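Local coordinates for protein Ent-copalyl diphosphate synthase (Streptomyces platensis, PDB 5BP8) that belongs to the class II terpene cyclases and folds into two predominantly alpha-helical, barrel-like domains, with hardly any strand, at residues W266-L271 against A283-L288; E357-H362 against G371-E376. One frame throughout, in Å; residues are numbered along the deposited sequence.

Contact 1. Residues W266-L271 against A283-L288; sequences WVLNSL and ALLDSL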
loop_
_atom_site.group_PDB
_atom_site.type_symbol
_atom_site.label_atom_id
_atom_site.label_comp_id
_atom_site.label_asym_id
_atom_site.label_seq_id
_atom_site.Cartn_x
_atom_site.Cartn_y
_atom_site.Cartn_z
ATOM N N TRP A 266 -0.090 -8.831 9.822
ATOM C CA TRP A 266 -0.634 -7.612 10.412
ATOM C C TRP A 266 -1.904 -7.910 11.232
ATOM O O TRP A 266 -2.066 -7.392 12.340
ATOM C CB TRP A 266 -0.870 -6.516 9.353
ATOM C CG TRP A 266 0.324 -5.499 9.165
ATOM C CD1 TRP A 266 0.322 -4.174 9.516
ATOM C CD2 TRP A 266 1.650 -5.756 8.606
ATOM N NE1 TRP A 266 1.524 -3.587 9.193
ATOM C CE2 TRP A 266 2.362 -4.522 8.637
ATOM C CE3 TRP A 266 2.302 -6.902 8.112
ATOM C CZ2 TRP A 266 3.696 -4.388 8.151
ATOM C CZ3 TRP A 266 3.637 -6.757 7.578
ATOM C CH2 TRP A 266 4.311 -5.519 7.623
ATOM N N VAL A 267 -2.770 -8.775 10.720
ATOM C CA VAL A 267 -3.947 -9.193 11.454
ATOM C C VAL A 267 -3.545 -9.884 12.758
ATOM O O VAL A 267 -4.056 -9.536 13.839
ATOM C CB VAL A 267 -4.861 -10.121 10.631
ATOM C CG1 VAL A 267 -5.936 -10.719 11.523
ATOM C CG2 VAL A 267 -5.513 -9.352 9.480
ATOM N N LEU A 268 -2.632 -10.853 12.670
ATOM C CA LEU A 268 -2.175 -11.534 13.877
ATOM C C LEU A 268 -1.511 -10.595 14.887
ATOM O O LEU A 268 -1.769 -10.694 16.099
ATOM C CB LEU A 268 -1.231 -12.673 13.508
ATOM C CG LEU A 268 -1.897 -13.882 12.869
ATOM C CD1 LEU A 268 -0.841 -14.792 12.286
ATOM C CD2 LEU A 268 -2.748 -14.595 13.921
ATOM N N ASN A 269 -0.684 -9.658 14.421
ATOM C CA ASN A 269 -0.033 -8.718 15.348
ATOM C C ASN A 269 -0.992 -7.729 15.983
ATOM O O ASN A 269 -0.855 -7.391 17.161
ATOM C CB ASN A 269 1.156 -7.986 14.705
ATOM C CG ASN A 269 2.334 -8.918 14.452
ATOM O OD1 ASN A 269 2.573 -9.875 15.206
ATOM N ND2 ASN A 269 3.070 -8.657 13.376
ATOM N N SER A 270 -1.988 -7.288 15.230
ATOM C CA SER A 270 -3.021 -6.436 15.796
ATOM C C SER A 270 -3.803 -7.176 16.883
ATOM O O SER A 270 -4.026 -6.628 17.966
ATOM C CB SER A 270 -3.969 -5.951 14.698
ATOM O OG SER A 270 -3.307 -4.991 13.891
ATOM N N LEU A 271 -4.203 -8.407 16.604
ATOM C CA LEU A 271 -4.955 -9.212 17.584
ATOM C C LEU A 271 -4.141 -9.539 18.824
ATOM O O LEU A 271 -4.695 -9.556 19.931
ATOM C CB LEU A 271 -5.487 -10.489 16.954
ATOM C CG LEU A 271 -6.909 -10.372 16.403
ATOM C CD1 LEU A 271 -7.221 -8.998 15.829
ATOM C CD2 LEU A 271 -7.107 -11.433 15.342
ATOM N N ALA A 283 -4.066 -22.664 10.249
ATOM C CA ALA A 283 -3.890 -22.397 8.839
ATOM C C ALA A 283 -3.140 -21.085 8.599
ATOM O O ALA A 283 -2.375 -21.006 7.640
ATOM C CB ALA A 283 -5.232 -22.384 8.096
ATOM N N LEU A 284 -3.344 -20.069 9.443
ATOM C CA LEU A 284 -2.626 -18.800 9.242
ATOM C C LEU A 284 -1.159 -18.992 9.553
ATOM O O LEU A 284 -0.300 -18.530 8.808
ATOM C CB LEU A 284 -3.172 -17.661 10.103
ATOM C CG LEU A 284 -4.598 -17.214 9.790
ATOM C CD1 LEU A 284 -4.932 -15.987 10.613
ATOM C CD2 LEU A 284 -4.800 -16.959 8.303
ATOM N N LEU A 285 -0.875 -19.686 10.658
ATOM C CA LEU A 285 0.494 -19.838 11.104
ATOM C C LEU A 285 1.223 -20.758 10.141
ATOM O O LEU A 285 2.394 -20.516 9.823
ATOM C CB LEU A 285 0.559 -20.371 12.543
ATOM C CG LEU A 285 -0.248 -19.627 13.611
ATOM C CD1 LEU A 285 -0.143 -20.294 14.977
ATOM C CD2 LEU A 285 0.193 -18.186 13.713
ATOM N N ASP A 286 0.540 -21.792 9.648
ATOM C CA ASP A 286 1.134 -22.669 8.623
ATOM C C ASP A 286 1.495 -21.952 7.325
ATOM O O ASP A 286 2.559 -22.229 6.753
ATOM C CB ASP A 286 0.213 -23.837 8.272
ATOM C CG ASP A 286 0.020 -24.815 9.420
ATOM O OD1 ASP A 286 0.827 -24.850 10.369
ATOM O OD2 ASP A 286 -0.968 -25.559 9.336
ATOM N N SER A 287 0.599 -21.078 6.847
ATOM C CA SER A 287 0.845 -20.249 5.632
ATOM C C SER A 287 2.109 -19.427 5.817
ATOM O O SER A 287 2.987 -19.411 4.968
ATOM C CB SER A 287 -0.336 -19.296 5.376
ATOM O OG SER A 287 -0.029 -18.323 4.387
ATOM N N LEU A 288 2.201 -18.742 6.944
ATOM C CA LEU A 288 3.364 -17.903 7.203
ATOM C C LEU A 288 4.648 -18.711 7.311
ATOM O O LEU A 288 5.656 -18.340 6.727
ATOM C CB LEU A 288 3.160 -17.070 8.457
ATOM C CG LEU A 288 2.113 -15.951 8.376
ATOM C CD1 LEU A 288 2.169 -15.161 9.665
ATOM C CD2 LEU A 288 2.344 -15.031 7.174
#
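Leu268 pushes its side chain across a helical hairpin into a notch between Leu284, Leu285 and Leu288; the hairpin pairs consecutive helices, 260-274 and 282-291, of the alpha-helical terpene cyclase fold. Segments 266-271 and 283-288 run in roughly opposite senses, 128° between their directions, with their axes 11.7 Å apart at the closest point, so leucine side chains from both sides must bridge the gap. The CB of Leu268 heads for the second helix without touching it. CG, set beside the backbone N and anti to the carbonyl carbon (chi1 -72°), carries the branch forward, with Leu284 CD1 4.3 Å from it. There the side chain forks. Its CD2 methyl lies 4.2 Å from the same CD1 of Leu284, while CD1 enters between two neighbours. Leu285, whose CB does not aim at this helix, brings its CD2 back obliquely toward Leu268. Leu288 meets Leu268 tip to tip. All four leucines are buried: Leu16 of helix 7-20 covers Leu268 and Leu284, and His320 lies against Leu268 and Leu285. The CD1 methyl of Leu268 is held 3.8 Å from Leu285 CD2 and 4.0 Å from Leu288 CD1.

Contact 2. Residues E357-H362 against G371-E376; sequences EALGHH and GRYGAE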
loop_
_atom_site.group_PDB
_atom_site.type_symbol
_atom_site.label_atom_id
_atom_site.label_comp_id
_atom_site.label_asym_id
_atom_site.label_seq_id
_atom_site.Cartn_x
_atom_site.Cartn_y
_atom_site.Cartn_z
ATOM N N GLU A 357 10.691 -4.876 17.088
ATOM C CA GLU A 357 9.745 -5.798 17.698
ATOM C C GLU A 357 10.145 -7.259 17.499
ATOM O O GLU A 357 10.099 -8.038 18.455
ATOM C CB GLU A 357 8.324 -5.577 17.202
ATOM C CG GLU A 357 7.797 -4.172 17.513
ATOM C CD GLU A 357 6.405 -3.943 16.965
ATOM O OE1 GLU A 357 6.134 -4.403 15.809
ATOM O OE2 GLU A 357 5.592 -3.318 17.692
ATOM N N ALA A 358 10.481 -7.654 16.274
ATOM C CA ALA A 358 10.807 -9.051 16.034
ATOM C C ALA A 358 12.014 -9.467 16.905
ATOM O O ALA A 358 11.986 -10.523 17.568
ATOM C CB ALA A 358 11.102 -9.296 14.580
ATOM N N LEU A 359 13.053 -8.641 16.886
ATOM C CA LEU A 359 14.274 -8.932 17.641
ATOM C C LEU A 359 14.043 -8.875 19.143
ATOM O O LEU A 359 14.404 -9.817 19.875
ATOM C CB LEU A 359 15.406 -8.001 17.231
ATOM C CG LEU A 359 15.841 -8.103 15.774
ATOM C CD1 LEU A 359 17.005 -7.174 15.540
ATOM C CD2 LEU A 359 16.206 -9.516 15.342
ATOM N N GLY A 360 13.443 -7.780 19.601
ATOM C CA GLY A 360 13.159 -7.584 21.015
ATOM C C GLY A 360 12.282 -8.674 21.572
ATOM O O GLY A 360 12.525 -9.194 22.692
ATOM N N HIS A 361 11.284 -9.079 20.791
ATOM C CA HIS A 361 10.403 -10.117 21.247
ATOM C C HIS A 361 11.121 -11.466 21.287
ATOM O O HIS A 361 10.891 -12.268 22.212
ATOM C CB HIS A 361 9.170 -10.246 20.382
ATOM C CG HIS A 361 8.249 -11.325 20.844
ATOM N ND1 HIS A 361 8.263 -12.591 20.304
ATOM C CD2 HIS A 361 7.327 -11.349 21.833
ATOM C CE1 HIS A 361 7.356 -13.332 20.910
ATOM N NE2 HIS A 361 6.772 -12.600 21.837
ATOM N N HIS A 362 11.960 -11.708 20.279
ATOM C CA HIS A 362 12.743 -12.935 20.234
ATOM C C HIS A 362 13.626 -13.076 21.482
ATOM O O HIS A 362 13.635 -14.147 22.090
ATOM C CB HIS A 362 13.648 -13.006 19.024
ATOM C CG HIS A 362 14.419 -14.293 18.951
ATOM N ND1 HIS A 362 13.848 -15.467 18.528
ATOM C CD2 HIS A 362 15.686 -14.601 19.319
ATOM C CE1 HIS A 362 14.744 -16.441 18.586
ATOM N NE2 HIS A 362 15.865 -15.943 19.073
ATOM N N GLY A 371 22.488 -12.208 23.400
ATOM C CA GLY A 371 23.746 -11.706 22.833
ATOM C C GLY A 371 23.744 -11.663 21.318
ATOM O O GLY A 371 24.381 -10.807 20.707
ATOM N N ARG A 372 23.029 -12.592 20.703
ATOM C CA ARG A 372 22.962 -12.677 19.257
ATOM C C ARG A 372 22.386 -11.383 18.620
ATOM O O ARG A 372 22.849 -10.949 17.563
ATOM C CB ARG A 372 22.089 -13.863 18.885
ATOM C CG ARG A 372 22.360 -14.471 17.531
ATOM C CD ARG A 372 21.645 -15.809 17.473
ATOM N NE ARG A 372 21.647 -16.375 16.137
ATOM C CZ ARG A 372 22.681 -16.990 15.564
ATOM N NH1 ARG A 372 23.848 -17.131 16.199
ATOM N NH2 ARG A 372 22.544 -17.465 14.330
ATOM N N TYR A 373 21.399 -10.768 19.278
ATOM C CA TYR A 373 20.674 -9.618 18.682
ATOM C C TYR A 373 20.660 -8.361 19.548
ATOM O O TYR A 373 20.186 -7.293 19.126
ATOM C CB TYR A 373 19.237 -10.036 18.355
ATOM C CG TYR A 373 19.141 -11.340 17.595
ATOM C CD1 TYR A 373 19.567 -11.434 16.273
ATOM C CD2 TYR A 373 18.634 -12.486 18.202
ATOM C CE1 TYR A 373 19.488 -12.635 15.581
ATOM C CE2 TYR A 373 18.543 -13.677 17.516
ATOM C CZ TYR A 373 18.969 -13.743 16.206
ATOM O OH TYR A 373 18.888 -14.955 15.549
ATOM N N GLY A 374 21.217 -8.469 20.758
ATOM C CA GLY A 374 21.081 -7.436 21.771
ATOM C C GLY A 374 21.560 -6.109 21.267
ATOM O O GLY A 374 20.865 -5.106 21.416
ATOM N N ALA A 375 22.728 -6.113 20.634
ATOM C CA ALA A 375 23.305 -4.923 20.029
ATOM C C ALA A 375 22.438 -4.280 18.978
ATOM O O ALA A 375 22.299 -3.057 18.941
ATOM C CB ALA A 375 24.613 -5.264 19.361
ATOM N N GLU A 376 21.944 -5.102 18.053
ATOM C CA GLU A 376 21.123 -4.599 16.953
ATOM C C GLU A 376 19.885 -3.918 17.509
ATOM O O GLU A 376 19.482 -2.869 17.008
ATOM C CB GLU A 376 20.767 -5.727 15.980
ATOM C CG GLU A 376 21.920 -6.158 15.070
ATOM C CD GLU A 376 22.937 -7.099 15.724
ATOM O OE1 GLU A 376 22.788 -7.481 16.904
ATOM O OE2 GLU A 376 23.898 -7.470 15.021
#
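The rings of His362 and Tyr373 meet obliquely, their planes nearly perpendicular at 87° and their centroids 5.4 Å apart. One face of the Tyr373 ring is covered, toward its rim, by CB of the preceding Arg372, 3.7 Å above the plane. The guanidinium of Arg372 then extends past the phenol, with Tyr373 OH at its edge and in its plane. On the His362 side the touching atom is CD2, which comes within 3.5 Å of Tyr373 CE2. Here the histidine's CG stands anti to its backbone N (chi1 -178°), which swings the imidazole out to the phenol. The NE2 of His362 is taken by Asp369, just ahead of the segment 371-376; this carboxylate probably favours a proton on NE2. These rings pack two successive helices, 349-365 and 370-386, of the squalene-hopene cyclase C-terminal family region into a hairpin; the axes of segments 357-362 and 371-376 approach to 9.4 Å, with 139° between their directions. Leu359 fills the next position: its side chain crosses that of Tyr373 at about a right angle, placing CD2 4.0 Å from Tyr373 CD1. Its other methyl, CD1, is 4.1 Å from Glu376 CB. Beyond that CB the glutamate bends at chi2, and its carboxylate forms a salt bridge with Arg333. Pro326 touches Leu359, His362 and Tyr373 alike, helping to bury the group. Beside it, Asp327 uses both carboxylate oxygens: OD1 accepts a hydrogen bond from Tyr373 OH, and OD2 forms a salt bridge with Arg372 NH2.

In the fold
Contacts 1 and 2 are hairpins met in series along the chain, on the same side of its centre; their own centres are 21 Å apart and their nearest atoms about 6 Å, without touching. Helix 307-319 lies between them: Trp266 and Asn269 rest on it from the first hairpin, Glu357, Ala358 and His361 from the second, and Asn269 and His361 share Phe315. A more direct link is Trp266, whose ring meets that of His354, one turn ahead of segment 357-362. Trp266 also touches Asp309, the last residue of a DSDD sequence that matches the DXDD motif of class II terpene cyclases, so the Trp266 side of helix 260-274, not the leucines of contact 1, probably borders the active-site region.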